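Local coordinates for L-lysine 6-monooxygenase involved in desferrioxamine biosynthesis (PDB 5O8P), which probably catalyses the FAD- and NADPH-dependent N-hydroxylation of cadaverine in the biosynthesis of the siderophore desferrioxamine, at residues G115-S127 with V137-W150. Sequence-based numbering, arbitrary orientation.
With FAD (flavin-adenine dinucleotide), chain C.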
loop_
_atom_site.group_PDB
_atom_site.type_symbol
_atom_site.label_atom_id
_atom_site.label_comp_id
_atom_site.label_asym_id
_atom_site.label_seq_id
_atom_site.Cartn_x
_atom_site.Cartn_y
_atom_site.Cartn_z
ATOM N N GLY B 115 -8.982 28.505 28.699
ATOM C CA GLY B 115 -9.520 29.663 29.391
ATOM C C GLY B 115 -9.532 30.953 28.580
ATOM O O GLY B 115 -10.309 31.854 28.874
ATOM N N ASN B 116 -8.684 31.053 27.561
ATOM C CA ASN B 116 -8.471 32.328 26.856
ATOM C C ASN B 116 -9.413 32.593 25.682
ATOM O O ASN B 116 -9.178 33.529 24.919
ATOM C CB ASN B 116 -7.007 32.481 26.419
ATOM C CG ASN B 116 -6.468 31.271 25.685
ATOM O OD1 ASN B 116 -7.201 30.320 25.398
ATOM N ND2 ASN B 116 -5.155 31.289 25.392
ATOM N N LEU B 117 -10.482 31.807 25.544
ATOM C CA LEU B 117 -11.438 31.988 24.440
ATOM C C LEU B 117 -12.701 32.692 24.912
ATOM O O LEU B 117 -13.177 32.393 25.990
ATOM C CB LEU B 117 -11.814 30.628 23.834
ATOM C CG LEU B 117 -10.641 29.736 23.424
ATOM C CD1 LEU B 117 -11.162 28.453 22.794
ATOM C CD2 LEU B 117 -9.696 30.497 22.491
ATOM N N ARG B 118 -13.220 33.613 24.101
ATOM C CA ARG B 118 -14.475 34.312 24.363
ATOM C C ARG B 118 -15.420 34.118 23.178
ATOM O O ARG B 118 -15.290 34.786 22.144
ATOM C CB ARG B 118 -14.229 35.818 24.592
ATOM C CG ARG B 118 -14.803 36.323 25.898
ATOM C CD ARG B 118 -13.770 36.505 26.992
ATOM N NE ARG B 118 -13.131 35.260 27.416
ATOM C CZ ARG B 118 -12.263 35.149 28.432
ATOM N NH1 ARG B 118 -11.924 36.205 29.183
ATOM N NH2 ARG B 118 -11.730 33.965 28.709
ATOM N N TRP B 119 -16.367 33.200 23.326
ATOM C CA TRP B 119 -17.343 32.927 22.263
ATOM C C TRP B 119 -18.469 33.966 22.248
ATOM O O TRP B 119 -18.552 34.809 23.133
ATOM C CB TRP B 119 -17.915 31.513 22.415
ATOM C CG TRP B 119 -16.866 30.460 22.320
ATOM C CD1 TRP B 119 -16.333 29.741 23.344
ATOM C CD2 TRP B 119 -16.186 30.043 21.136
ATOM N NE1 TRP B 119 -15.363 28.894 22.874
ATOM C CE2 TRP B 119 -15.255 29.054 21.519
ATOM C CE3 TRP B 119 -16.277 30.406 19.784
ATOM C CZ2 TRP B 119 -14.420 28.412 20.598
ATOM C CZ3 TRP B 119 -15.447 29.780 18.864
ATOM C CH2 TRP B 119 -14.532 28.789 19.273
ATOM N N ASN B 120 -19.327 33.903 21.232
ATOM C CA ASN B 120 -20.483 34.810 21.099
ATOM C C ASN B 120 -20.083 36.292 21.150
ATOM O O ASN B 120 -20.740 37.091 21.769
ATOM C CB ASN B 120 -21.560 34.471 22.146
ATOM C CG ASN B 120 -22.159 33.085 21.937
ATOM O OD1 ASN B 120 -22.089 32.231 22.824
ATOM N ND2 ASN B 120 -22.733 32.843 20.743
ATOM N N THR B 121 -19.011 36.638 20.452
ATOM C CA THR B 121 -18.421 37.973 20.481
ATOM C C THR B 121 -18.050 38.416 19.065
ATOM O O THR B 121 -16.989 38.065 18.548
ATOM C CB THR B 121 -17.160 37.938 21.370
ATOM O OG1 THR B 121 -17.453 37.243 22.583
ATOM C CG2 THR B 121 -16.665 39.321 21.697
ATOM N N ARG B 122 -18.949 39.157 18.430
ATOM C CA ARG B 122 -18.733 39.636 17.065
ATOM C C ARG B 122 -17.996 40.963 17.144
ATOM O O ARG B 122 -18.501 41.928 17.708
ATOM C CB ARG B 122 -20.065 39.800 16.322
ATOM C CG ARG B 122 -19.961 40.264 14.872
ATOM C CD ARG B 122 -21.282 40.151 14.132
ATOM N NE ARG B 122 -22.286 41.070 14.696
ATOM C CZ ARG B 122 -23.378 40.722 15.400
ATOM N NH1 ARG B 122 -23.685 39.445 15.660
ATOM N NH2 ARG B 122 -24.193 41.671 15.851
ATOM N N VAL B 123 -16.791 40.996 16.596
ATOM C CA VAL B 123 -16.028 42.238 16.483
ATOM C C VAL B 123 -16.639 43.063 15.366
ATOM O O VAL B 123 -16.841 42.545 14.267
ATOM C CB VAL B 123 -14.549 41.955 16.189
ATOM C CG1 VAL B 123 -13.800 43.237 15.832
ATOM C CG2 VAL B 123 -13.915 41.258 17.384
ATOM N N GLU B 124 -16.937 44.327 15.666
ATOM C CA GLU B 124 -17.636 45.226 14.732
ATOM C C GLU B 124 -16.762 46.343 14.186
ATOM O O GLU B 124 -16.946 46.766 13.045
ATOM C CB GLU B 124 -18.916 45.815 15.360
ATOM C CG GLU B 124 -19.853 44.739 15.899
ATOM C CD GLU B 124 -21.284 44.767 15.388
ATOM O OE1 GLU B 124 -21.771 45.867 15.035
ATOM O OE2 GLU B 124 -21.920 43.683 15.391
ATOM N N TYR B 125 -15.827 46.835 14.993
ATOM C CA TYR B 125 -14.930 47.913 14.583
ATOM C C TYR B 125 -13.613 47.820 15.356
ATOM O O TYR B 125 -13.588 47.407 16.518
ATOM C CB TYR B 125 -15.613 49.261 14.827
ATOM C CG TYR B 125 -14.936 50.470 14.196
ATOM C CD1 TYR B 125 -14.928 50.653 12.801
ATOM C CD2 TYR B 125 -14.335 51.463 15.002
ATOM C CE1 TYR B 125 -14.332 51.777 12.229
ATOM C CE2 TYR B 125 -13.730 52.584 14.443
ATOM C CZ TYR B 125 -13.730 52.742 13.060
ATOM O OH TYR B 125 -13.131 53.855 12.512
ATOM N N VAL B 126 -12.522 48.182 14.692
ATOM C CA VAL B 126 -11.208 48.265 15.316
ATOM C C VAL B 126 -10.603 49.608 14.952
ATOM O O VAL B 126 -10.784 50.083 13.839
ATOM C CB VAL B 126 -10.265 47.135 14.837
ATOM C CG1 VAL B 126 -8.923 47.228 15.537
ATOM C CG2 VAL B 126 -10.884 45.767 15.082
ATOM N N SER B 127 -9.884 50.211 15.888
ATOM C CA SER B 127 -9.254 51.509 15.668
ATOM C C SER B 127 -7.987 51.628 16.502
ATOM O O SER B 127 -7.820 50.896 17.486
ATOM C CB SER B 127 -10.235 52.631 16.014
ATOM O OG SER B 127 -10.795 52.424 17.302
ATOM N N VAL B 137 -10.706 47.438 20.178
ATOM C CA VAL B 137 -11.544 46.474 19.438
ATOM C C VAL B 137 -12.961 46.502 19.998
ATOM O O VAL B 137 -13.168 46.086 21.132
ATOM C CB VAL B 137 -10.982 45.038 19.599
ATOM C CG1 VAL B 137 -11.894 43.995 18.966
ATOM C CG2 VAL B 137 -9.580 44.957 19.030
ATOM N N ARG B 138 -13.928 46.973 19.211
ATOM C CA ARG B 138 -15.321 47.070 19.667
ATOM C C ARG B 138 -16.098 45.814 19.266
ATOM O O ARG B 138 -16.274 45.528 18.077
ATOM C CB ARG B 138 -15.994 48.334 19.121
ATOM C CG ARG B 138 -17.124 48.871 20.008
ATOM C CD ARG B 138 -17.735 50.168 19.472
ATOM N NE ARG B 138 -18.325 49.956 18.135
ATOM C CZ ARG B 138 -18.156 50.725 17.044
ATOM N NH1 ARG B 138 -17.421 51.842 17.073
ATOM N NH2 ARG B 138 -18.749 50.369 15.903
ATOM N N SER B 139 -16.551 45.066 20.275
ATOM C CA SER B 139 -17.330 43.848 20.079
ATOM C C SER B 139 -18.806 44.041 20.399
ATOM O O SER B 139 -19.207 45.044 20.999
ATOM C CB SER B 139 -16.784 42.731 20.963
ATOM O OG SER B 139 -17.359 42.751 22.256
ATOM N N THR B 140 -19.599 43.053 19.997
ATOM C CA THR B 140 -21.028 42.991 20.304
ATOM C C THR B 140 -21.330 41.556 20.701
ATOM O O THR B 140 -21.030 40.643 19.937
ATOM C CB THR B 140 -21.880 43.378 19.073
ATOM O OG1 THR B 140 -21.772 44.791 18.822
ATOM C CG2 THR B 140 -23.345 43.042 19.261
ATOM N N ASP B 141 -21.914 41.342 21.882
ATOM C CA ASP B 141 -22.330 39.999 22.295
ATOM C C ASP B 141 -23.512 39.526 21.446
ATOM O O ASP B 141 -24.543 40.191 21.402
ATOM C CB ASP B 141 -22.673 39.949 23.785
ATOM C CG ASP B 141 -22.965 38.531 24.277
ATOM O OD1 ASP B 141 -22.021 37.788 24.614
ATOM O OD2 ASP B 141 -24.152 38.156 24.321
ATOM N N THR B 142 -23.351 38.393 20.768
ATOM C CA THR B 142 -24.342 37.903 19.829
ATOM C C THR B 142 -25.672 37.533 20.482
ATOM O O THR B 142 -26.720 37.718 19.878
ATOM C CB THR B 142 -23.846 36.637 19.085
ATOM O OG1 THR B 142 -22.546 36.854 18.521
ATOM C CG2 THR B 142 -24.832 36.226 17.971
ATOM N N VAL B 143 -25.627 36.990 21.697
ATOM C CA VAL B 143 -26.841 36.541 22.392
ATOM C C VAL B 143 -27.591 37.729 23.017
ATOM O O VAL B 143 -28.816 37.794 22.912
ATOM C CB VAL B 143 -26.538 35.414 23.433
ATOM C CG1 VAL B 143 -27.668 35.204 24.438
ATOM C CG2 VAL B 143 -26.208 34.107 22.725
ATOM N N SER B 144 -26.864 38.647 23.655
ATOM C CA SER B 144 -27.460 39.748 24.430
ATOM C C SER B 144 -27.408 41.143 23.791
ATOM O O SER B 144 -28.053 42.053 24.273
ATOM C CB SER B 144 -26.779 39.828 25.799
ATOM O OG SER B 144 -25.559 40.553 25.732
ATOM N N GLY B 145 -26.610 41.333 22.748
ATOM C CA GLY B 145 -26.439 42.651 22.115
ATOM C C GLY B 145 -25.467 43.606 22.792
ATOM O O GLY B 145 -25.185 44.681 22.254
ATOM N N LYS B 146 -24.959 43.223 23.966
ATOM C CA LYS B 146 -24.106 44.080 24.799
ATOM C C LYS B 146 -22.820 44.516 24.095
ATOM O O LYS B 146 -22.131 43.680 23.520
ATOM C CB LYS B 146 -23.741 43.332 26.079
ATOM C CG LYS B 146 -22.844 44.109 27.034
ATOM C CD LYS B 146 -22.735 43.413 28.372
ATOM C CE LYS B 146 -21.990 44.288 29.365
ATOM N NZ LYS B 146 -21.602 43.542 30.589
ATOM N N GLN B 147 -22.507 45.808 24.153
ATOM C CA GLN B 147 -21.262 46.345 23.619
ATOM C C GLN B 147 -20.143 46.166 24.640
ATOM O O GLN B 147 -20.363 46.304 25.838
ATOM C CB GLN B 147 -21.418 47.836 23.290
ATOM C CG GLN B 147 -22.536 48.164 22.303
ATOM C CD GLN B 147 -22.292 47.595 20.921
ATOM O OE1 GLN B 147 -21.218 47.792 20.352
ATOM N NE2 GLN B 147 -23.276 46.886 20.377
ATOM N N GLN B 148 -18.950 45.839 24.159
ATOM C CA GLN B 148 -17.737 45.836 24.994
ATOM C C GLN B 148 -16.570 46.306 24.139
ATOM O O GLN B 148 -16.580 46.136 22.921
ATOM C CB GLN B 148 -17.428 44.451 25.579
ATOM C CG GLN B 148 -18.531 43.415 25.436
ATOM C CD GLN B 148 -18.175 42.079 26.062
ATOM O OE1 GLN B 148 -17.433 42.014 27.060
ATOM N NE2 GLN B 148 -18.711 40.994 25.477
ATOM N N GLU B 149 -15.584 46.929 24.785
ATOM C CA GLU B 149 -14.345 47.355 24.128
ATOM C C GLU B 149 -13.171 46.642 24.764
ATOM O O GLU B 149 -13.090 46.512 25.982
ATOM C CB GLU B 149 -14.171 48.876 24.177
ATOM C CG GLU B 149 -14.991 49.568 23.093
ATOM C CD GLU B 149 -14.857 51.085 23.055
ATOM O OE1 GLU B 149 -14.083 51.672 23.872
ATOM O OE2 GLU B 149 -15.541 51.664 22.162
ATOM N N TRP B 150 -12.294 46.133 23.913
ATOM C CA TRP B 150 -11.131 45.392 24.337
ATOM C C TRP B 150 -9.934 46.203 23.895
ATOM O O TRP B 150 -9.894 46.706 22.766
ATOM C CB TRP B 150 -11.119 44.024 23.674
ATOM C CG TRP B 150 -12.379 43.246 23.860
ATOM C CD1 TRP B 150 -13.552 43.407 23.188
ATOM C CD2 TRP B 150 -12.590 42.168 24.768
ATOM N NE1 TRP B 150 -14.480 42.496 23.624
ATOM C CE2 TRP B 150 -13.913 41.720 24.596
ATOM C CE3 TRP B 150 -11.782 41.537 25.715
ATOM C CZ2 TRP B 150 -14.455 40.671 25.340
ATOM C CZ3 TRP B 150 -12.307 40.492 26.447
ATOM C CH2 TRP B 150 -13.637 40.068 26.261
HETATM P PA FAD C . -12.089 29.387 9.996
HETATM O O1A FAD C . -12.964 28.170 10.225
HETATM O O2A FAD C . -12.357 30.278 8.807
HETATM O O5B FAD C . -12.188 30.246 11.361
HETATM C C5B FAD C . -12.618 31.602 11.388
HETATM C C4B FAD C . -13.484 31.930 12.599
HETATM O O4B FAD C . -13.507 33.353 12.792
HETATM C C3B FAD C . -14.934 31.498 12.418
HETATM O O3B FAD C . -15.363 30.810 13.601
HETATM C C2B FAD C . -15.693 32.797 12.150
HETATM O O2B FAD C . -17.043 32.797 12.626
HETATM C C1B FAD C . -14.862 33.812 12.910
HETATM N N9A FAD C . -15.034 35.235 12.509
HETATM C C8A FAD C . -14.974 35.784 11.277
HETATM N N7A FAD C . -15.183 37.128 11.345
HETATM C C5A FAD C . -15.380 37.453 12.641
HETATM C C6A FAD C . -15.658 38.685 13.431
HETATM N N6A FAD C . -15.773 39.893 12.828
HETATM N N1A FAD C . -15.790 38.566 14.778
HETATM C C2A FAD C . -15.682 37.375 15.407
HETATM N N3A FAD C . -15.441 36.224 14.751
HETATM C C4A FAD C . -15.279 36.198 13.400
HETATM N N1 FAD C . -6.393 22.118 5.524
HETATM C C2 FAD C . -5.559 21.123 5.927
HETATM O O2 FAD C . -4.360 21.409 6.140
HETATM N N3 FAD C . -5.984 19.852 6.109
HETATM C C4 FAD C . -7.263 19.492 5.895
HETATM O O4 FAD C . -7.628 18.313 6.065
HETATM C C4X FAD C . -8.237 20.521 5.453
HETATM N N5 FAD C . -9.535 20.224 5.226
HETATM C C5X FAD C . -10.398 21.186 4.820
HETATM C C6 FAD C . -11.724 20.821 4.597
HETATM C C7 FAD C . -12.669 21.756 4.181
HETATM C C7M FAD C . -14.099 21.335 3.944
HETATM C C8 FAD C . -12.245 23.170 3.971
HETATM C C8M FAD C . -13.247 24.199 3.521
HETATM C C9 FAD C . -10.918 23.546 4.187
HETATM C C9A FAD C . -9.953 22.613 4.610
HETATM N N10 FAD C . -8.578 22.951 4.850
HETATM C C10 FAD C . -7.710 21.904 5.269
HETATM C "C1'" FAD C . -8.018 24.321 4.689
HETATM C "C2'" FAD C . -7.999 25.116 6.015
HETATM O "O2'" FAD C . -7.467 24.304 7.082
HETATM C "C3'" FAD C . -9.374 25.673 6.429
HETATM O "O3'" FAD C . -9.874 26.572 5.426
HETATM C "C4'" FAD C . -9.354 26.409 7.775
HETATM O "O4'" FAD C . -10.658 26.358 8.366
HETATM C "C5'" FAD C . -8.932 27.870 7.647
HETATM O "O5'" FAD C . -8.430 28.322 8.906
HETATM P P FAD C . -9.128 29.546 9.668
HETATM O O1P FAD C . -8.420 29.736 10.993
HETATM O O2P FAD C . -9.129 30.651 8.649
HETATM O O3P FAD C . -10.563 28.821 9.920
#
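The antiparallel hairpin of strands 121-129 and 134-141, which borders the adenine end of the FAD site, pairs R122 with T140 by two backbone hydrogen bonds, R122 N to T140 O (3.0 Å) and T140 N to R122 O (2.8 Å). A classic beta bulge follows: E124 and Y125 both face R138, whose carbonyl takes a straight hydrogen bond from E124 N (2.8 Å, 172°) and a weak one from Y125 N, while R138 N donates one to Y125 O. On the face of R122, Y125, R138 and T140, the R138 guanidinium and Y125 ring planes are 12° apart, but Y125 CB sits over the guanidinium, 3.5 Å from R138 NH2. Within strand 121-129, R122 NE makes a salt bridge to E124 OE2; E124 CG rests against T140 OG1. On the face of T121, V123, V137 and S139, V123 CG1 meets V137 CG1 at 3.7 Å and T121 CG2 reaches S139 CB; S139 OG accepts from W150 NE1 in the indole plane, and I14 and I12 of strand 8-14 touch V123 and V137, respectively. V123 also gives its backbone to FAD: N donates to N1A (3.2 Å) and O accepts from N6A (3.2 Å), matching the Watson-Crick edge, consistent with selection of adenine.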